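Local coordinates for protein leucine aminopeptidase 2 (Saccharomyces cerevisiae, PDB 2XQ0) that preferentially cleaves di- and tripeptides as a zinc-dependent M1-family aminopeptidase and, in vitro, shows a low epoxide hydrolase activity toward leukotriene A4, at residues A[409-420]-A[431-442]. Numbering follows the deposited sequence.
Sequences EFDPFIRHYFKK and FLDTLYEFYPEK
Phe413 of helix 407-420 enters helix 428-438 as a knob in the hole formed by Phe431, Thr434, Leu435 and Phe438. A flat, wide side chain suits this place: Leu435 CD1 sits over the middle of one face, 3.7 Å from the centroid of the Phe413 ring, while Phe431 CE1 meets the ring's rim. With CG anti to the backbone N (chi1 171°), the Phe413 ring reaches across to the second helix and turns its edge toward the face of Phe438, the planes 60° apart. Phe438 in turn lies along the first helix, where Phe413 CA makes a CH-pi contact over its face and Pro412 CB approaches CZ; the His416 and Phe438 side chains run past each other in opposite directions, Phe438 CD1 over a face of the imidazole. Farther along, the edge of Phe431 points at the face of Tyr417 with planes at 89°; Tyr417 also stacks on Trp326 of helix 321-339. Were Phe438 an alanine, the edge of Phe413 would probably lose its aromatic face and a gap open beside Pro412 and His416.

Polar bonds border this core. Tyr439, just past the helix end, has a phenol long enough to give its OH to Glu409 O (2.8 Å). Lys442 NZ reaches the anti side of Glu409 OE2 at 3.2 Å in a salt bridge. Lysine's long, extended chain lets Lys420 NZ span to Thr434 OG1 (2.7 Å), a hydroxyl also bonded to Gln430 O, and, more weakly, to Glu437 OE1 (3.4 Å). Aromatic and aliphatic packing around Phe413 thus seats the helices, and polar bonds tie its borders.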
ATOM      1  N   GLU A 409     -11.929  10.081 -24.469  1.00 33.14           N
ATOM      2  CA  GLU A 409     -11.118  11.281 -24.692  1.00 35.71           C
ATOM      3  C   GLU A 409      -9.862  11.315 -23.816  1.00 37.52           C
ATOM      4  O   GLU A 409      -8.850  11.938 -24.163  1.00 41.73           O
ATOM      5  CB  GLU A 409     -11.953  12.532 -24.399  1.00 32.81           C
ATOM      6  CG  GLU A 409     -13.100  12.755 -25.364  1.00 45.15           C
ATOM      7  CD  GLU A 409     -12.618  13.083 -26.767  1.00 57.08           C
ATOM      8  OE1 GLU A 409     -13.024  12.376 -27.712  1.00 65.83           O
ATOM      9  OE2 GLU A 409     -11.824  14.039 -26.925  1.00 60.78           O
ATOM     10  N   PHE A 410      -9.935  10.651 -22.671  1.00 32.34           N
ATOM     11  CA  PHE A 410      -8.883  10.740 -21.663  1.00 25.02           C
ATOM     12  C   PHE A 410      -7.831   9.655 -21.876  1.00 29.07           C
ATOM     13  O   PHE A 410      -6.649   9.855 -21.611  1.00 28.76           O
ATOM     14  CB  PHE A 410      -9.527  10.619 -20.275  1.00 32.54           C
ATOM     15  CG  PHE A 410      -8.644  11.044 -19.135  1.00 27.95           C
ATOM     16  CD1 PHE A 410      -8.027  12.293 -19.131  1.00 26.68           C
ATOM     17  CD2 PHE A 410      -8.458  10.209 -18.042  1.00 26.18           C
ATOM     18  CE1 PHE A 410      -7.227  12.682 -18.066  1.00 32.22           C
ATOM     19  CE2 PHE A 410      -7.657  10.598 -16.988  1.00 30.31           C
ATOM     20  CZ  PHE A 410      -7.042  11.839 -17.002  1.00 26.47           C
ATOM     21  N   ASP A 411      -8.264   8.501 -22.364  1.00 26.28           N
ATOM     22  CA  ASP A 411      -7.354   7.371 -22.507  1.00 31.96           C
ATOM     23  C   ASP A 411      -6.133   7.661 -23.390  1.00 31.43           C
ATOM     24  O   ASP A 411      -5.039   7.151 -23.116  1.00 28.37           O
ATOM     25  CB  ASP A 411      -8.100   6.112 -22.962  1.00 38.44           C
ATOM     26  CG  ASP A 411      -8.921   5.481 -21.834  1.00 43.17           C
ATOM     27  OD1 ASP A 411      -9.054   6.126 -20.769  1.00 42.60           O
ATOM     28  OD2 ASP A 411      -9.429   4.345 -22.009  1.00 43.96           O
ATOM     29  N   PRO A 412      -6.300   8.483 -24.438  1.00 33.09           N
ATOM     30  CA  PRO A 412      -5.119   8.868 -25.226  1.00 36.52           C
ATOM     31  C   PRO A 412      -4.098   9.635 -24.389  1.00 29.91           C
ATOM     32  O   PRO A 412      -2.893   9.429 -24.550  1.00 26.99           O
ATOM     33  CB  PRO A 412      -5.703   9.781 -26.301  1.00 36.17           C
ATOM     34  CG  PRO A 412      -7.096   9.273 -26.481  1.00 35.18           C
ATOM     35  CD  PRO A 412      -7.553   8.884 -25.106  1.00 32.66           C
ATOM     36  N   PHE A 413      -4.570  10.509 -23.508  1.00 28.20           N
ATOM     37  CA  PHE A 413      -3.662  11.197 -22.588  1.00 26.37           C
ATOM     38  C   PHE A 413      -2.943  10.211 -21.652  1.00 26.59           C
ATOM     39  O   PHE A 413      -1.737  10.300 -21.438  1.00 30.03           O
ATOM     40  CB  PHE A 413      -4.388  12.242 -21.746  1.00 29.37           C
ATOM     41  CG  PHE A 413      -3.532  12.808 -20.637  1.00 34.70           C
ATOM     42  CD1 PHE A 413      -2.496  13.688 -20.925  1.00 34.96           C
ATOM     43  CD2 PHE A 413      -3.740  12.430 -19.312  1.00 27.58           C
ATOM     44  CE1 PHE A 413      -1.686  14.197 -19.908  1.00 27.59           C
ATOM     45  CE2 PHE A 413      -2.943  12.933 -18.294  1.00 30.54           C
ATOM     46  CZ  PHE A 413      -1.911  13.832 -18.599  1.00 30.51           C
ATOM     47  N   ILE A 414      -3.700   9.287 -21.076  1.00 24.40           N
ATOM     48  CA  ILE A 414      -3.139   8.289 -20.171  1.00 26.79           C
ATOM     49  C   ILE A 414      -1.970   7.543 -20.829  1.00 27.42           C
ATOM     50  O   ILE A 414      -0.893   7.391 -20.245  1.00 28.46           O
ATOM     51  CB  ILE A 414      -4.233   7.303 -19.749  1.00 25.28           C
ATOM     52  CG1 ILE A 414      -5.273   8.022 -18.888  1.00 22.27           C
ATOM     53  CG2 ILE A 414      -3.654   6.105 -19.022  1.00 24.68           C
ATOM     54  CD1 ILE A 414      -6.399   7.100 -18.439  1.00 29.65           C
ATOM     55  N   ARG A 415      -2.179   7.087 -22.056  1.00 24.23           N
ATOM     56  CA  ARG A 415      -1.116   6.411 -22.784  1.00 25.01           C
ATOM     57  C   ARG A 415       0.069   7.338 -23.035  1.00 28.67           C
ATOM     58  O   ARG A 415       1.218   6.909 -22.971  1.00 34.66           O
ATOM     59  CB  ARG A 415      -1.637   5.888 -24.119  1.00 25.32           C
ATOM     60  CG  ARG A 415      -2.429   4.608 -23.977  1.00 36.63           C
ATOM     61  CD  ARG A 415      -3.500   4.508 -25.039  1.00 40.68           C
ATOM     62  NE  ARG A 415      -4.573   3.638 -24.581  1.00 38.48           N
ATOM     63  CZ  ARG A 415      -5.771   3.578 -25.140  1.00 41.97           C
ATOM     64  NH1 ARG A 415      -6.683   2.748 -24.649  1.00 42.07           N
ATOM     65  NH2 ARG A 415      -6.051   4.344 -26.187  1.00 45.59           N
ATOM     66  N   HIS A 416      -0.213   8.601 -23.346  1.00 21.17           N
ATOM     67  CA  HIS A 416       0.847   9.549 -23.673  1.00 28.57           C
ATOM     68  C   HIS A 416       1.692   9.789 -22.433  1.00 29.66           C
ATOM     69  O   HIS A 416       2.928   9.734 -22.479  1.00 27.34           O
ATOM     70  CB  HIS A 416       0.243  10.869 -24.154  1.00 27.32           C
ATOM     71  CG  HIS A 416       1.260  11.919 -24.456  1.00 38.82           C
ATOM     72  ND1 HIS A 416       1.563  12.936 -23.577  1.00 43.58           N
ATOM     73  CD2 HIS A 416       2.054  12.105 -25.535  1.00 42.82           C
ATOM     74  CE1 HIS A 416       2.495  13.708 -24.105  1.00 42.22           C
ATOM     75  NE2 HIS A 416       2.812  13.225 -25.291  1.00 46.84           N
ATOM     76  N   TYR A 417       0.999  10.056 -21.331  1.00 25.92           N
ATOM     77  CA  TYR A 417       1.616  10.280 -20.032  1.00 26.31           C
ATOM     78  C   TYR A 417       2.545   9.136 -19.633  1.00 26.92           C
ATOM     79  O   TYR A 417       3.718   9.374 -19.358  1.00 27.42           O
ATOM     80  CB  TYR A 417       0.525  10.505 -18.974  1.00 25.17           C
ATOM     81  CG  TYR A 417       1.012  10.601 -17.539  1.00 25.76           C
ATOM     82  CD1 TYR A 417       1.642  11.751 -17.068  1.00 29.41           C
ATOM     83  CD2 TYR A 417       0.815   9.555 -16.648  1.00 20.78           C
ATOM     84  CE1 TYR A 417       2.080  11.846 -15.747  1.00 26.87           C
ATOM     85  CE2 TYR A 417       1.261   9.633 -15.324  1.00 29.93           C
ATOM     86  CZ  TYR A 417       1.894  10.793 -14.882  1.00 33.66           C
ATOM     87  OH  TYR A 417       2.336  10.904 -13.570  1.00 33.80           O
ATOM     88  N   PHE A 418       2.045   7.899 -19.602  1.00 20.83           N
ATOM     89  CA  PHE A 418       2.881   6.788 -19.139  1.00 23.41           C
ATOM     90  C   PHE A 418       4.023   6.473 -20.111  1.00 25.61           C
ATOM     91  O   PHE A 418       5.076   5.995 -19.697  1.00 30.05           O
ATOM     92  CB  PHE A 418       2.047   5.544 -18.759  1.00 23.90           C
ATOM     93  CG  PHE A 418       1.232   5.744 -17.511  1.00 24.14           C
ATOM     94  CD1 PHE A 418       1.838   5.698 -16.270  1.00 21.85           C
ATOM     95  CD2 PHE A 418      -0.112   6.056 -17.583  1.00 25.17           C
ATOM     96  CE1 PHE A 418       1.109   5.929 -15.116  1.00 27.25           C
ATOM     97  CE2 PHE A 418      -0.854   6.269 -16.435  1.00 26.66           C
ATOM     98  CZ  PHE A 418      -0.242   6.205 -15.200  1.00 26.56           C
ATOM     99  N   LYS A 419       3.836   6.779 -21.391  1.00 24.18           N
ATOM    100  CA  LYS A 419       4.935   6.630 -22.344  1.00 26.02           C
ATOM    101  C   LYS A 419       6.010   7.705 -22.156  1.00 24.68           C
ATOM    102  O   LYS A 419       7.202   7.408 -22.189  1.00 30.07           O
ATOM    103  CB  LYS A 419       4.425   6.646 -23.791  1.00 36.61           C
ATOM    104  CG  LYS A 419       4.141   5.260 -24.364  1.00 49.15           C
ATOM    105  CD  LYS A 419       5.387   4.379 -24.330  1.00 51.93           C
ATOM    106  CE  LYS A 419       5.079   2.943 -24.725  1.00 51.37           C
ATOM    107  NZ  LYS A 419       6.307   2.105 -24.671  1.00 51.51           N
ATOM    108  N   LYS A 420       5.588   8.952 -21.971  1.00 24.03           N
ATOM    109  CA  LYS A 420       6.520  10.070 -21.839  1.00 32.26           C
ATOM    110  C   LYS A 420       7.466   9.867 -20.658  1.00 29.04           C
ATOM    111  O   LYS A 420       8.681  10.060 -20.762  1.00 25.06           O
ATOM    112  CB  LYS A 420       5.744  11.386 -21.667  1.00 30.80           C
ATOM    113  CG  LYS A 420       6.604  12.613 -21.468  1.00 36.00           C
ATOM    114  CD  LYS A 420       5.751  13.876 -21.367  1.00 40.53           C
ATOM    115  CE  LYS A 420       6.618  15.127 -21.249  1.00 39.37           C
ATOM    116  NZ  LYS A 420       5.848  16.321 -20.783  1.00 36.89           N
ATOM    117  N   PHE A 431       3.516  16.833 -14.492  1.00 27.66           N
ATOM    118  CA  PHE A 431       2.236  16.212 -14.828  1.00 27.02           C
ATOM    119  C   PHE A 431       1.358  17.267 -15.505  1.00 26.88           C
ATOM    120  O   PHE A 431       0.825  17.035 -16.584  1.00 26.17           O
ATOM    121  CB  PHE A 431       1.551  15.648 -13.577  1.00 24.28           C
ATOM    122  CG  PHE A 431       0.064  15.382 -13.753  1.00 27.68           C
ATOM    123  CD1 PHE A 431      -0.379  14.313 -14.504  1.00 27.07           C
ATOM    124  CD2 PHE A 431      -0.876  16.196 -13.145  1.00 34.27           C
ATOM    125  CE1 PHE A 431      -1.745  14.054 -14.662  1.00 33.19           C
ATOM    126  CE2 PHE A 431      -2.240  15.953 -13.297  1.00 32.49           C
ATOM    127  CZ  PHE A 431      -2.673  14.878 -14.063  1.00 34.88           C
ATOM    128  N   LEU A 432       1.239  18.437 -14.882  1.00 22.75           N
ATOM    129  CA  LEU A 432       0.372  19.500 -15.418  1.00 25.26           C
ATOM    130  C   LEU A 432       0.816  20.022 -16.782  1.00 29.97           C
ATOM    131  O   LEU A 432      -0.012  20.208 -17.655  1.00 30.11           O
ATOM    132  CB  LEU A 432       0.240  20.667 -14.435  1.00 32.35           C
ATOM    133  CG  LEU A 432      -0.407  20.280 -13.098  1.00 33.25           C
ATOM    134  CD1 LEU A 432      -0.243  21.385 -12.073  1.00 41.01           C
ATOM    135  CD2 LEU A 432      -1.868  19.927 -13.272  1.00 42.73           C
ATOM    136  N   ASP A 433       2.116  20.269 -16.959  1.00 30.72           N
ATOM    137  CA  ASP A 433       2.645  20.640 -18.273  1.00 33.94           C
ATOM    138  C   ASP A 433       2.222  19.635 -19.339  1.00 28.53           C
ATOM    139  O   ASP A 433       1.860  20.008 -20.443  1.00 26.46           O
ATOM    140  CB  ASP A 433       4.176  20.673 -18.262  1.00 33.94           C
ATOM    141  CG  ASP A 433       4.734  21.681 -17.294  1.00 42.24           C
ATOM    142  OD1 ASP A 433       4.012  22.624 -16.945  1.00 39.46           O
ATOM    143  OD2 ASP A 433       5.905  21.532 -16.893  1.00 56.29           O
ATOM    144  N   THR A 434       2.339  18.355 -19.026  1.00 26.25           N
ATOM    145  CA  THR A 434       2.026  17.314 -19.993  1.00 28.48           C
ATOM    146  C   THR A 434       0.543  17.336 -20.350  1.00 32.40           C
ATOM    147  O   THR A 434       0.156  17.159 -21.515  1.00 34.16           O
ATOM    148  CB  THR A 434       2.390  15.931 -19.442  1.00 31.49           C
ATOM    149  OG1 THR A 434       3.789  15.909 -19.115  1.00 35.42           O
ATOM    150  CG2 THR A 434       2.070  14.855 -20.483  1.00 24.98           C
ATOM    151  N   LEU A 435      -0.288  17.543 -19.334  1.00 29.82           N
ATOM    152  CA  LEU A 435      -1.718  17.596 -19.542  1.00 28.65           C
ATOM    153  C   LEU A 435      -2.002  18.751 -20.491  1.00 30.27           C
ATOM    154  O   LEU A 435      -2.734  18.595 -21.469  1.00 35.82           O
ATOM    155  CB  LEU A 435      -2.449  17.743 -18.197  1.00 27.84           C
ATOM    156  CG  LEU A 435      -3.982  17.726 -18.143  1.00 34.73           C
ATOM    157  CD1 LEU A 435      -4.563  16.369 -18.552  1.00 38.17           C
ATOM    158  CD2 LEU A 435      -4.442  18.094 -16.750  1.00 31.59           C
ATOM    159  N   TYR A 436      -1.392  19.906 -20.228  1.00 34.94           N
ATOM    160  CA  TYR A 436      -1.631  21.084 -21.065  1.00 36.26           C
ATOM    161  C   TYR A 436      -1.071  20.939 -22.487  1.00 30.82           C
ATOM    162  O   TYR A 436      -1.719  21.333 -23.443  1.00 31.89           O
ATOM    163  CB  TYR A 436      -1.114  22.365 -20.404  1.00 33.65           C
ATOM    164  CG  TYR A 436      -2.114  23.039 -19.485  1.00 35.64           C
ATOM    165  CD1 TYR A 436      -2.325  22.580 -18.188  1.00 29.74           C
ATOM    166  CD2 TYR A 436      -2.845  24.141 -19.915  1.00 43.24           C
ATOM    167  CE1 TYR A 436      -3.236  23.205 -17.348  1.00 32.32           C
ATOM    168  CE2 TYR A 436      -3.762  24.767 -19.089  1.00 41.80           C
ATOM    169  CZ  TYR A 436      -3.954  24.297 -17.810  1.00 40.07           C
ATOM    170  OH  TYR A 436      -4.856  24.930 -16.989  1.00 33.15           O
ATOM    171  N   GLU A 437       0.115  20.358 -22.631  1.00 37.15           N
ATOM    172  CA  GLU A 437       0.662  20.152 -23.970  1.00 44.80           C
ATOM    173  C   GLU A 437      -0.215  19.192 -24.788  1.00 37.54           C
ATOM    174  O   GLU A 437      -0.326  19.326 -26.011  1.00 38.03           O
ATOM    175  CB  GLU A 437       2.099  19.629 -23.905  1.00 46.70           C
ATOM    176  CG  GLU A 437       3.076  20.549 -23.196  1.00 61.18           C
ATOM    177  CD  GLU A 437       4.311  19.811 -22.694  1.00 70.72           C
ATOM    178  OE1 GLU A 437       4.338  18.560 -22.766  1.00 69.45           O
ATOM    179  OE2 GLU A 437       5.253  20.486 -22.220  1.00 74.97           O
ATOM    180  N   PHE A 438      -0.843  18.233 -24.113  1.00 33.95           N
ATOM    181  CA  PHE A 438      -1.607  17.204 -24.807  1.00 35.58           C
ATOM    182  C   PHE A 438      -2.967  17.695 -25.327  1.00 38.66           C
ATOM    183  O   PHE A 438      -3.442  17.239 -26.368  1.00 39.50           O
ATOM    184  CB  PHE A 438      -1.789  15.958 -23.930  1.00 27.03           C
ATOM    185  CG  PHE A 438      -2.329  14.784 -24.678  1.00 29.25           C
ATOM    186  CD1 PHE A 438      -1.502  14.026 -25.490  1.00 33.33           C
ATOM    187  CD2 PHE A 438      -3.664  14.461 -24.604  1.00 30.46           C
ATOM    188  CE1 PHE A 438      -1.999  12.942 -26.206  1.00 36.44           C
ATOM    189  CE2 PHE A 438      -4.175  13.381 -25.320  1.00 35.47           C
ATOM    190  CZ  PHE A 438      -3.337  12.625 -26.122  1.00 34.42           C
ATOM    191  N   TYR A 439      -3.581  18.627 -24.606  1.00 30.02           N
ATOM    192  CA  TYR A 439      -4.912  19.113 -24.960  1.00 32.79           C
ATOM    193  C   TYR A 439      -4.940  20.600 -25.360  1.00 36.84           C
ATOM    194  O   TYR A 439      -5.573  21.418 -24.679  1.00 35.31           O
ATOM    195  CB  TYR A 439      -5.872  18.900 -23.785  1.00 38.31           C
ATOM    196  CG  TYR A 439      -6.214  17.457 -23.464  1.00 35.71           C
ATOM    197  CD1 TYR A 439      -7.089  16.732 -24.265  1.00 37.36           C
ATOM    198  CD2 TYR A 439      -5.695  16.837 -22.338  1.00 30.68           C
ATOM    199  CE1 TYR A 439      -7.422  15.416 -23.966  1.00 33.49           C
ATOM    200  CE2 TYR A 439      -6.028  15.525 -22.023  1.00 32.61           C
ATOM    201  CZ  TYR A 439      -6.891  14.821 -22.841  1.00 33.84           C
ATOM    202  OH  TYR A 439      -7.216  13.520 -22.535  1.00 33.66           O
ATOM    203  N   PRO A 440      -4.260  20.958 -26.464  1.00 38.84           N
ATOM    204  CA  PRO A 440      -4.249  22.348 -26.945  1.00 42.15           C
ATOM    205  C   PRO A 440      -5.654  22.872 -27.197  1.00 44.05           C
ATOM    206  O   PRO A 440      -5.946  24.026 -26.882  1.00 46.11           O
ATOM    207  CB  PRO A 440      -3.493  22.260 -28.271  1.00 41.49           C
ATOM    208  CG  PRO A 440      -2.680  21.018 -28.175  1.00 45.90           C
ATOM    209  CD  PRO A 440      -3.490  20.064 -27.344  1.00 37.94           C
ATOM    210  N   GLU A 441      -6.514  22.033 -27.760  1.00 43.67           N
ATOM    211  CA  GLU A 441      -7.861  22.466 -28.106  1.00 48.47           C
ATOM    212  C   GLU A 441      -8.741  22.625 -26.876  1.00 47.35           C
ATOM    213  O   GLU A 441      -9.802  23.237 -26.944  1.00 47.76           O
ATOM    214  CB  GLU A 441      -8.506  21.502 -29.107  1.00 55.40           C
ATOM    215  CG  GLU A 441      -7.881  21.559 -30.501  1.00 74.75           C
ATOM    216  CD  GLU A 441      -8.771  20.964 -31.586  1.00 90.30           C
ATOM    217  OE1 GLU A 441     -10.013  21.090 -31.490  1.00 94.31           O
ATOM    218  OE2 GLU A 441      -8.224  20.379 -32.545  1.00 94.42           O
ATOM    219  N   LYS A 442      -8.299  22.085 -25.746  1.00 41.11           N
ATOM    220  CA  LYS A 442      -9.125  22.094 -24.540  1.00 46.80           C
ATOM    221  C   LYS A 442      -8.564  22.994 -23.440  1.00 46.08           C
ATOM    222  O   LYS A 442      -8.836  22.794 -22.256  1.00 42.99           O
ATOM    223  CB  LYS A 442      -9.344  20.663 -24.019  1.00 45.71           C
ATOM    224  CG  LYS A 442     -10.121  19.771 -24.978  1.00 51.82           C
ATOM    225  CD  LYS A 442     -10.589  18.486 -24.296  1.00 57.04           C
ATOM    226  CE  LYS A 442     -11.726  17.820 -25.067  1.00 56.59           C
ATOM    227  NZ  LYS A 442     -11.234  17.089 -26.266  1.00 59.14           N
TER